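Local atomic coordinates of ribokinase (Cryptococcus neoformans var. grubii serotype A, PDB entry 6CW5), a protein that probably catalyses the magnesium- and ATP-dependent phosphorylation of D-ribose at O-5, giving D-ribose 5-phosphate for nucleotide synthesis and the pentose phosphate pathway. Residues Val143-Pro148 / Pro174-Ala179; Ser168-Ser173 / Ser190-Asn195; Gln180-Pro185 / Leu204-Ser209. All blocks are in the same frame, centred on the assembly; numbering follows the deposited sequence.

Interaction 1 of 3, residues Val143-Pro148 / Pro174-Ala179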
loop_
_atom_site.group_PDB
_atom_site.type_symbol
_atom_site.label_atom_id
_atom_site.label_comp_id
_atom_site.label_asym_id
_atom_site.label_seq_id
_atom_site.Cartn_x
_atom_site.Cartn_y
_atom_site.Cartn_z
ATOM N N VAL A 143 -10.426 5.645 -8.249
ATOM C CA VAL A 143 -9.050 5.165 -8.222
ATOM C C VAL A 143 -8.684 4.676 -9.615
ATOM O O VAL A 143 -9.542 4.322 -10.420
ATOM C CB VAL A 143 -8.793 4.037 -7.187
ATOM C CG1 VAL A 143 -8.618 4.628 -5.756
ATOM C CG2 VAL A 143 -9.921 2.997 -7.209
ATOM N N GLN A 144 -7.388 4.709 -9.907
ATOM C CA GLN A 144 -6.874 4.201 -11.178
ATOM C C GLN A 144 -5.659 3.373 -10.843
ATOM O O GLN A 144 -5.651 2.725 -9.798
ATOM C CB GLN A 144 -6.521 5.335 -12.145
ATOM C CG GLN A 144 -7.647 6.404 -12.239
ATOM C CD GLN A 144 -7.491 7.476 -11.173
ATOM O OE1 GLN A 144 -6.380 7.706 -10.668
ATOM N NE2 GLN A 144 -8.605 8.139 -10.813
ATOM N N ASN A 145 -4.609 3.410 -11.676
ATOM C CA ASN A 145 -3.464 2.574 -11.328
ATOM C C ASN A 145 -2.145 3.289 -11.590
ATOM O O ASN A 145 -1.159 2.641 -11.941
ATOM C CB ASN A 145 -3.483 1.231 -12.091
ATOM C CG ASN A 145 -2.491 0.203 -11.514
ATOM O OD1 ASN A 145 -2.336 0.099 -10.291
ATOM N ND2 ASN A 145 -1.811 -0.559 -12.396
ATOM N N GLU A 146 -2.096 4.604 -11.406
ATOM C CA GLU A 146 -0.850 5.342 -11.617
ATOM C C GLU A 146 -0.159 5.712 -10.314
ATOM O O GLU A 146 0.757 6.548 -10.335
ATOM C CB GLU A 146 -1.098 6.615 -12.440
ATOM C CG GLU A 146 -1.472 6.310 -13.893
ATOM C CD GLU A 146 -1.605 7.537 -14.795
ATOM O OE1 GLU A 146 -1.838 8.670 -14.297
ATOM O OE2 GLU A 146 -1.522 7.340 -16.035
ATOM N N VAL A 147 -0.605 5.155 -9.188
ATOM C CA VAL A 147 0.045 5.295 -7.887
ATOM C C VAL A 147 0.327 3.887 -7.382
ATOM O O VAL A 147 -0.091 2.919 -8.052
ATOM C CB VAL A 147 -0.825 6.123 -6.918
ATOM C CG1 VAL A 147 -1.160 7.456 -7.586
ATOM C CG2 VAL A 147 -2.125 5.357 -6.532
ATOM N N PRO A 148 1.026 3.700 -6.240
ATOM C CA PRO A 148 1.396 2.338 -5.838
ATOM C C PRO A 148 0.145 1.519 -5.632
ATOM O O PRO A 148 -0.812 1.987 -5.011
ATOM C CB PRO A 148 2.138 2.529 -4.502
ATOM C CG PRO A 148 2.725 3.929 -4.625
ATOM C CD PRO A 148 1.650 4.711 -5.350
ATOM N N PRO A 174 -2.469 2.438 -15.751
ATOM C CA PRO A 174 -2.118 1.392 -16.739
ATOM C C PRO A 174 -2.562 0.021 -16.266
ATOM O O PRO A 174 -2.846 -0.114 -15.095
ATOM C CB PRO A 174 -0.594 1.465 -16.796
ATOM C CG PRO A 174 -0.193 2.091 -15.437
ATOM C CD PRO A 174 -1.280 3.088 -15.169
ATOM N N MET A 175 -2.616 -0.976 -17.154
ATOM C CA MET A 175 -3.169 -2.271 -16.776
ATOM C C MET A 175 -2.313 -2.956 -15.707
ATOM O O MET A 175 -1.074 -2.858 -15.706
ATOM C CB MET A 175 -3.297 -3.161 -18.032
ATOM C CG MET A 175 -3.960 -4.535 -17.794
ATOM S SD MET A 175 -5.480 -4.504 -16.885
ATOM C CE MET A 175 -6.498 -3.441 -17.945
ATOM N N LEU A 176 -2.994 -3.628 -14.779
ATOM C CA LEU A 176 -2.393 -4.435 -13.726
ATOM C C LEU A 176 -1.865 -5.733 -14.328
ATOM O O LEU A 176 -2.293 -6.147 -15.410
ATOM C CB LEU A 176 -3.439 -4.749 -12.627
ATOM C CG LEU A 176 -3.815 -3.571 -11.696
ATOM C CD1 LEU A 176 -4.565 -2.476 -12.452
ATOM C CD2 LEU A 176 -4.699 -4.081 -10.541
ATOM N N THR A 177 -0.924 -6.389 -13.623
ATOM C CA THR A 177 -0.460 -7.693 -14.078
ATOM C C THR A 177 -1.591 -8.707 -13.925
ATOM O O THR A 177 -2.518 -8.505 -13.129
ATOM C CB THR A 177 0.778 -8.171 -13.305
ATOM O OG1 THR A 177 0.401 -8.573 -11.974
ATOM C CG2 THR A 177 1.825 -7.069 -13.199
ATOM N N PRO A 178 -1.547 -9.815 -14.673
ATOM C CA PRO A 178 -2.650 -10.787 -14.548
ATOM C C PRO A 178 -2.798 -11.303 -13.131
ATOM O O PRO A 178 -3.920 -11.434 -12.632
ATOM C CB PRO A 178 -2.257 -11.888 -15.553
ATOM C CG PRO A 178 -1.522 -11.099 -16.637
ATOM C CD PRO A 178 -0.714 -10.062 -15.857
ATOM N N ALA A 179 -1.688 -11.549 -12.432
ATOM C CA ALA A 179 -1.823 -12.021 -11.054
ATOM C C ALA A 179 -2.464 -10.953 -10.165
ATOM O O ALA A 179 -3.304 -11.256 -9.307
ATOM C CB ALA A 179 -0.451 -12.443 -10.513
#

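Interaction 2 of 3, residues Ser168-Ser173 / Ser190-Asn195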
loop_
_atom_site.group_PDB
_atom_site.type_symbol
_atom_site.label_atom_id
_atom_site.label_comp_id
_atom_site.label_asym_id
_atom_site.label_seq_id
_atom_site.Cartn_x
_atom_site.Cartn_y
_atom_site.Cartn_z
ATOM N N SER A 168 -17.463 3.019 -5.019
ATOM C CA SER A 168 -16.096 3.089 -5.523
ATOM C C SER A 168 -16.082 2.788 -7.015
ATOM O O SER A 168 -16.818 1.922 -7.489
ATOM C CB SER A 168 -15.195 2.113 -4.784
ATOM O OG SER A 168 -15.811 0.837 -4.810
ATOM N N VAL A 169 -15.204 3.480 -7.737
ATOM C CA VAL A 169 -15.129 3.436 -9.195
ATOM C C VAL A 169 -13.663 3.276 -9.560
ATOM O O VAL A 169 -12.825 4.046 -9.089
ATOM C CB VAL A 169 -15.716 4.719 -9.821
ATOM C CG1 VAL A 169 -15.645 4.668 -11.329
ATOM C CG2 VAL A 169 -17.158 4.924 -9.377
ATOM N N PHE A 170 -13.344 2.254 -10.360
ATOM C CA PHE A 170 -11.948 1.918 -10.644
ATOM C C PHE A 170 -11.727 1.864 -12.146
ATOM O O PHE A 170 -12.537 1.283 -12.871
ATOM C CB PHE A 170 -11.633 0.579 -10.008
ATOM C CG PHE A 170 -10.267 0.012 -10.329
ATOM C CD1 PHE A 170 -9.108 0.740 -10.101
ATOM C CD2 PHE A 170 -10.153 -1.317 -10.745
ATOM C CE1 PHE A 170 -7.860 0.178 -10.332
ATOM C CE2 PHE A 170 -8.914 -1.871 -11.002
ATOM C CZ PHE A 170 -7.758 -1.131 -10.771
ATOM N N ASN A 171 -10.627 2.461 -12.604
ATOM C CA ASN A 171 -10.222 2.428 -14.010
ATOM C C ASN A 171 -8.821 1.817 -14.041
ATOM O O ASN A 171 -7.852 2.457 -13.580
ATOM C CB ASN A 171 -10.265 3.860 -14.555
ATOM C CG ASN A 171 -9.758 4.008 -15.987
ATOM O OD1 ASN A 171 -9.093 5.006 -16.300
ATOM N ND2 ASN A 171 -10.114 3.074 -16.872
ATOM N N PRO A 172 -8.651 0.576 -14.498
ATOM C CA PRO A 172 -7.316 -0.072 -14.352
ATOM C C PRO A 172 -6.309 0.387 -15.395
ATOM O O PRO A 172 -5.982 -0.313 -16.366
ATOM C CB PRO A 172 -7.639 -1.556 -14.499
ATOM C CG PRO A 172 -8.900 -1.567 -15.445
ATOM C CD PRO A 172 -9.682 -0.329 -15.062
ATOM N N SER A 173 -5.799 1.603 -15.193
ATOM C CA SER A 173 -4.892 2.233 -16.159
ATOM C C SER A 173 -3.701 2.821 -15.416
ATOM O O SER A 173 -3.889 3.691 -14.548
ATOM C CB SER A 173 -5.603 3.331 -16.953
ATOM O OG SER A 173 -4.661 3.982 -17.807
ATOM N N SER A 190 -17.611 -0.836 -6.568
ATOM C CA SER A 190 -18.969 -0.637 -7.081
ATOM C C SER A 190 -19.009 -0.620 -8.602
ATOM O O SER A 190 -19.950 -1.161 -9.198
ATOM C CB SER A 190 -19.573 0.670 -6.561
ATOM O OG SER A 190 -19.383 0.817 -5.154
ATOM N N TRP A 191 -18.040 0.052 -9.237
ATOM C CA TRP A 191 -18.038 0.236 -10.687
ATOM C C TRP A 191 -16.651 0.035 -11.263
ATOM O O TRP A 191 -15.680 0.611 -10.767
ATOM C CB TRP A 191 -18.512 1.636 -11.079
ATOM C CG TRP A 191 -19.983 1.839 -10.904
ATOM C CD1 TRP A 191 -20.622 2.445 -9.863
ATOM C CD2 TRP A 191 -20.995 1.435 -11.826
ATOM N NE1 TRP A 191 -21.990 2.445 -10.090
ATOM C CE2 TRP A 191 -22.235 1.825 -11.291
ATOM C CE3 TRP A 191 -20.962 0.777 -13.064
ATOM C CZ2 TRP A 191 -23.442 1.587 -11.949
ATOM C CZ3 TRP A 191 -22.159 0.545 -13.725
ATOM C CH2 TRP A 191 -23.384 0.945 -13.158
ATOM N N LEU A 192 -16.568 -0.752 -12.330
ATOM C CA LEU A 192 -15.353 -0.867 -13.130
ATOM C C LEU A 192 -15.573 -0.106 -14.430
ATOM O O LEU A 192 -16.572 -0.338 -15.115
ATOM C CB LEU A 192 -15.043 -2.341 -13.428
ATOM C CG LEU A 192 -13.974 -2.641 -14.493
ATOM C CD1 LEU A 192 -12.569 -2.320 -13.922
ATOM C CD2 LEU A 192 -14.048 -4.111 -14.923
ATOM N N ILE A 193 -14.633 0.771 -14.789
ATOM C CA ILE A 193 -14.669 1.483 -16.064
ATOM C C ILE A 193 -13.476 1.024 -16.890
ATOM O O ILE A 193 -12.321 1.222 -16.486
ATOM C CB ILE A 193 -14.635 3.008 -15.890
ATOM C CG1 ILE A 193 -15.766 3.483 -14.995
ATOM C CG2 ILE A 193 -14.786 3.682 -17.269
ATOM C CD1 ILE A 193 -15.821 5.023 -14.910
ATOM N N VAL A 194 -13.754 0.440 -18.054
ATOM C CA VAL A 194 -12.729 -0.048 -18.979
ATOM C C VAL A 194 -13.108 0.337 -20.399
ATOM O O VAL A 194 -14.267 0.628 -20.689
ATOM C CB VAL A 194 -12.577 -1.589 -18.909
ATOM C CG1 VAL A 194 -11.881 -1.984 -17.600
ATOM C CG2 VAL A 194 -13.967 -2.303 -19.038
ATOM N N ASN A 195 -12.112 0.309 -21.312
ATOM C CA ASN A 195 -12.393 0.250 -22.742
ATOM C C ASN A 195 -12.334 -1.211 -23.181
ATOM O O ASN A 195 -12.041 -2.098 -22.381
ATOM C CB ASN A 195 -11.418 1.145 -23.534
ATOM C CG ASN A 195 -9.950 0.754 -23.331
ATOM O OD1 ASN A 195 -9.622 -0.425 -23.273
ATOM N ND2 ASN A 195 -9.065 1.750 -23.213
#

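Interaction 3 of 3, residues Gln180-Pro185 / Leu204-Ser209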
loop_
_atom_site.group_PDB
_atom_site.type_symbol
_atom_site.label_atom_id
_atom_site.label_comp_id
_atom_site.label_asym_id
_atom_site.label_seq_id
_atom_site.Cartn_x
_atom_site.Cartn_y
_atom_site.Cartn_z
ATOM N N GLN A 180 -2.083 -9.695 -10.355
ATOM C CA GLN A 180 -2.717 -8.632 -9.583
ATOM C C GLN A 180 -4.216 -8.569 -9.852
ATOM O O GLN A 180 -5.005 -8.363 -8.930
ATOM C CB GLN A 180 -2.068 -7.294 -9.920
ATOM C CG GLN A 180 -0.673 -7.171 -9.336
ATOM C CD GLN A 180 0.093 -5.992 -9.898
ATOM O OE1 GLN A 180 -0.328 -5.343 -10.877
ATOM N NE2 GLN A 180 1.223 -5.687 -9.266
ATOM N N LEU A 181 -4.627 -8.705 -11.116
ATOM C CA LEU A 181 -6.057 -8.712 -11.422
ATOM C C LEU A 181 -6.755 -9.872 -10.722
ATOM O O LEU A 181 -7.836 -9.701 -10.136
ATOM C CB LEU A 181 -6.277 -8.793 -12.947
ATOM C CG LEU A 181 -5.764 -7.573 -13.725
ATOM C CD1 LEU A 181 -5.778 -7.944 -15.226
ATOM C CD2 LEU A 181 -6.680 -6.371 -13.448
ATOM N N ARG A 182 -6.144 -11.056 -10.739
ATOM C CA ARG A 182 -6.789 -12.208 -10.115
ATOM C C ARG A 182 -6.894 -12.090 -8.607
ATOM O O ARG A 182 -7.772 -12.733 -8.005
ATOM C CB ARG A 182 -6.040 -13.500 -10.457
ATOM C CG ARG A 182 -6.148 -13.881 -11.912
ATOM C CD ARG A 182 -5.475 -15.239 -12.177
ATOM N NE ARG A 182 -4.012 -15.190 -12.132
ATOM C CZ ARG A 182 -3.246 -15.042 -13.210
ATOM N NH1 ARG A 182 -3.794 -14.887 -14.417
ATOM N NH2 ARG A 182 -1.930 -15.032 -13.082
ATOM N N GLU A 183 -6.057 -11.268 -7.984
ATOM C CA GLU A 183 -6.059 -11.146 -6.525
ATOM C C GLU A 183 -6.736 -9.872 -6.051
ATOM O O GLU A 183 -6.819 -9.642 -4.841
ATOM C CB GLU A 183 -4.611 -11.186 -6.010
ATOM C CG GLU A 183 -4.005 -12.591 -6.170
ATOM C CD GLU A 183 -2.496 -12.588 -6.276
ATOM O OE1 GLU A 183 -1.864 -11.693 -5.675
ATOM O OE2 GLU A 183 -1.955 -13.480 -6.976
ATOM N N PHE A 184 -7.175 -9.037 -6.985
ATOM C CA PHE A 184 -7.773 -7.751 -6.659
ATOM C C PHE A 184 -9.089 -7.937 -5.905
ATOM O O PHE A 184 -9.857 -8.872 -6.190
ATOM C CB PHE A 184 -7.964 -6.984 -7.968
ATOM C CG PHE A 184 -8.218 -5.515 -7.806
ATOM C CD1 PHE A 184 -7.155 -4.611 -7.762
ATOM C CD2 PHE A 184 -9.517 -5.035 -7.769
ATOM C CE1 PHE A 184 -7.383 -3.249 -7.640
ATOM C CE2 PHE A 184 -9.765 -3.656 -7.666
ATOM C CZ PHE A 184 -8.695 -2.772 -7.593
ATOM N N PRO A 185 -9.369 -7.092 -4.891
ATOM C CA PRO A 185 -10.579 -7.266 -4.065
ATOM C C PRO A 185 -11.816 -6.706 -4.761
ATOM O O PRO A 185 -12.389 -5.703 -4.364
ATOM C CB PRO A 185 -10.220 -6.500 -2.788
ATOM C CG PRO A 185 -9.368 -5.362 -3.310
ATOM C CD PRO A 185 -8.507 -5.999 -4.395
ATOM N N LEU A 204 -8.768 -12.238 -20.210
ATOM C CA LEU A 204 -7.608 -13.090 -20.455
ATOM C C LEU A 204 -6.938 -13.484 -19.147
ATOM O O LEU A 204 -6.514 -14.629 -18.981
ATOM C CB LEU A 204 -6.589 -12.381 -21.352
ATOM C CG LEU A 204 -6.841 -12.339 -22.857
ATOM C CD1 LEU A 204 -5.791 -11.467 -23.545
ATOM C CD2 LEU A 204 -6.825 -13.745 -23.416
ATOM N N ALA A 205 -6.817 -12.539 -18.208
ATOM C CA ALA A 205 -6.192 -12.873 -16.933
ATOM C C ALA A 205 -7.050 -13.854 -16.149
ATOM O O ALA A 205 -6.528 -14.579 -15.290
ATOM C CB ALA A 205 -5.938 -11.592 -16.115
ATOM N N PHE A 206 -8.354 -13.875 -16.407
ATOM C CA PHE A 206 -9.282 -14.705 -15.654
ATOM C C PHE A 206 -9.557 -16.031 -16.360
ATOM O O PHE A 206 -10.535 -16.720 -16.031
ATOM C CB PHE A 206 -10.601 -13.945 -15.410
ATOM C CG PHE A 206 -10.431 -12.720 -14.530
ATOM C CD1 PHE A 206 -9.231 -12.529 -13.842
ATOM C CD2 PHE A 206 -11.477 -11.812 -14.368
ATOM C CE1 PHE A 206 -9.053 -11.407 -13.024
ATOM C CE2 PHE A 206 -11.325 -10.700 -13.547
ATOM C CZ PHE A 206 -10.108 -10.503 -12.885
ATOM N N GLY A 207 -8.718 -16.392 -17.317
ATOM C CA GLY A 207 -8.764 -17.709 -17.923
ATOM C C GLY A 207 -9.707 -17.842 -19.096
ATOM O O GLY A 207 -9.835 -18.951 -19.647
ATOM N N SER A 208 -10.348 -16.756 -19.511
ATOM C CA SER A 208 -11.249 -16.785 -20.652
ATOM C C SER A 208 -10.452 -16.770 -21.947
ATOM O O SER A 208 -9.315 -16.289 -21.992
ATOM C CB SER A 208 -12.189 -15.584 -20.587
ATOM O OG SER A 208 -13.104 -15.555 -21.670
ATOM N N SER A 209 -11.037 -17.328 -23.009
ATOM C CA SER A 209 -10.492 -17.067 -24.335
ATOM C C SER A 209 -11.175 -15.894 -25.033
ATOM O O SER A 209 -10.736 -15.502 -26.122
ATOM C CB SER A 209 -10.597 -18.311 -25.216
ATOM O OG SER A 209 -11.952 -18.676 -25.304
#

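Interaction 1 of 3, residues Val143-Pro148 / Pro174-Ala179
The amide of N145 reaches across to the carbonyl of P174, joining two loops that leave the C-terminal ends of neighbouring parallel strands, 140-143 and 167-170, in the Rossmann-like core of the PfkB (ribokinase) fold. N145 ND2 gives P174 O a hydrogen bond of 2.9 Å, fairly straight at 161° about the hydrogen. The oxygen lies almost in the plane of the N145 amide, while the donor stands tilted from the plane of the P174 carbonyl. The side chain gets there because its CG is anti to the backbone N (chi1 -167°), which sends the amide over to the other loop. The same amide group is packed against L176: CD1 of that leucine comes within 3.4 Å of N145 ND2 and nearly as close to CG, so one methyl lies against the amide that P174 O holds.

The ring of P174, which follows a cis peptide bond, supplies the second patch. Its CD touches E146 CG at 3.5 Å, the two side chains meeting at about a right angle, and the same CD rests 3.3 Å from the carbonyl oxygen N145 O. Only the methylene part of E146 is used here. Its carboxylate points to other partners: OE1 accepts a hydrogen bond from the backbone N of K51 and shares another with S20 OG, and OE2 bonds a glycerol, probably from the crystallisation liquor, at the predicted substrate site.

Farther out, L118 of strand 115-119 touches both P174 and E146, and L149 of helix 149-161 packs on L176. Where 174-179 turns into helix 178-183, T177 is the N-cap of a capping box: its OG1 caps Q180 N, Q180 OE1 accepts from T177 N, and T177 OG1 also bonds T132 OG1 of the second subunit.

Interaction 2 of 3, residues Ser168-Ser173 / Ser190-Asn195
V169 lays its CG1 methyl against I193 CD1 at 3.6 Å, while its CG2 meets W191 CB; on the other face of the sheet F170 and L192 run side by side, pointing the same way. Strands 167-170 and 191-195 are parallel neighbours here, and the helix 178-183 between them makes this a beta-alpha-beta crossover. W191 N donates to S168 O at 2.8 Å, F170 N to W191 O, and F170 O accepts from I193 N at 2.9 Å in an almost straight bond (176°).

At the start, the two serines add side-chain bonds: S168 N donates to S190 OG, and S190 N to S168 OG at 3.0 Å. Beyond the strand the N171 amide, swung away from its own nitrogen (chi1 175°), brings ND2 to I193 O at 2.9 Å, from above the carbonyl plane. P172 CD then sits on L192 CD1 and its CG on V194 CG1.

N195, seen to contact ADP though none is bound here, N-caps helix 196-205, its OD1 accepting from E198 N. Side-chain bonds thus continue the pairing at both ends, the N171 amide carrying it one step past the strand, close to K51 and D281, the predicted proton acceptor.

Interaction 3 of 3, residues Gln180-Pro185 / Leu204-Ser209
R182 NH1 donates to the carbonyl A205 O at 2.9 Å, with 160° at the hydrogen, the one polar bond between helix 178-183 and the end of helix 196-205; two apolar patches complete the join. The oxygen sits at the edge of the guanidinium, in its plane, and the nitrogen comes in on a lone pair of the carbonyl. CG and CD already run past A205 O, the CD at 3.4 Å, and the bend at chi3 (-73°) turns the guanidinium so that NH1 faces the same oxygen. The bond takes up a carbonyl near the C-terminal end of its helix, a position where the negative end of the helix dipole may favour the positive charge of R182.

Of the apolar contacts, one pairs L181 CD1 with the methyl of A205 at 3.8 Å. The other is made by the ring of F206, which comes edge-on to the helix 178-183: its CE1 meets L181 CB at 3.8 Å and lies 3.6 Å from L181 O, and R182 N is also near the ring plane. R182 CG touches F206 CD1 as the two side chains slide past each other in opposite directions. L181 O itself is taken by W186 NE1, and L202 packs on L181 from the body of helix 196-205.

Just beyond F206 the chain turns at G207, whose positive phi (87°) places it as the C-prime residue of a Schellman motif, with S208 N bonded to L203 O and G207 N to L204 O. The contact is therefore packing of two helices that follow successive parallel strands, on one side of the alpha/beta core.

Reading from the N terminus, strand 140-143 leads into loop 143-148, which interaction 1 joins to 174-179, closing a loop that contains helix 149-161 and strand 167-170. Interaction 2 opens inside that loop, at 168-173, and closes beyond it at 190-195, so the two cross. Interaction 3 begins after interaction 1 has closed, but before interaction 2 does, and ends at 204-209; it crosses interaction 2 and is in series with interaction 1. They also touch directly: N145 N with S173 O, L176 with L181 and F184, and F170 with F184. Together they tie three successive strands of the sheet to the helices 178-183 and 196-205.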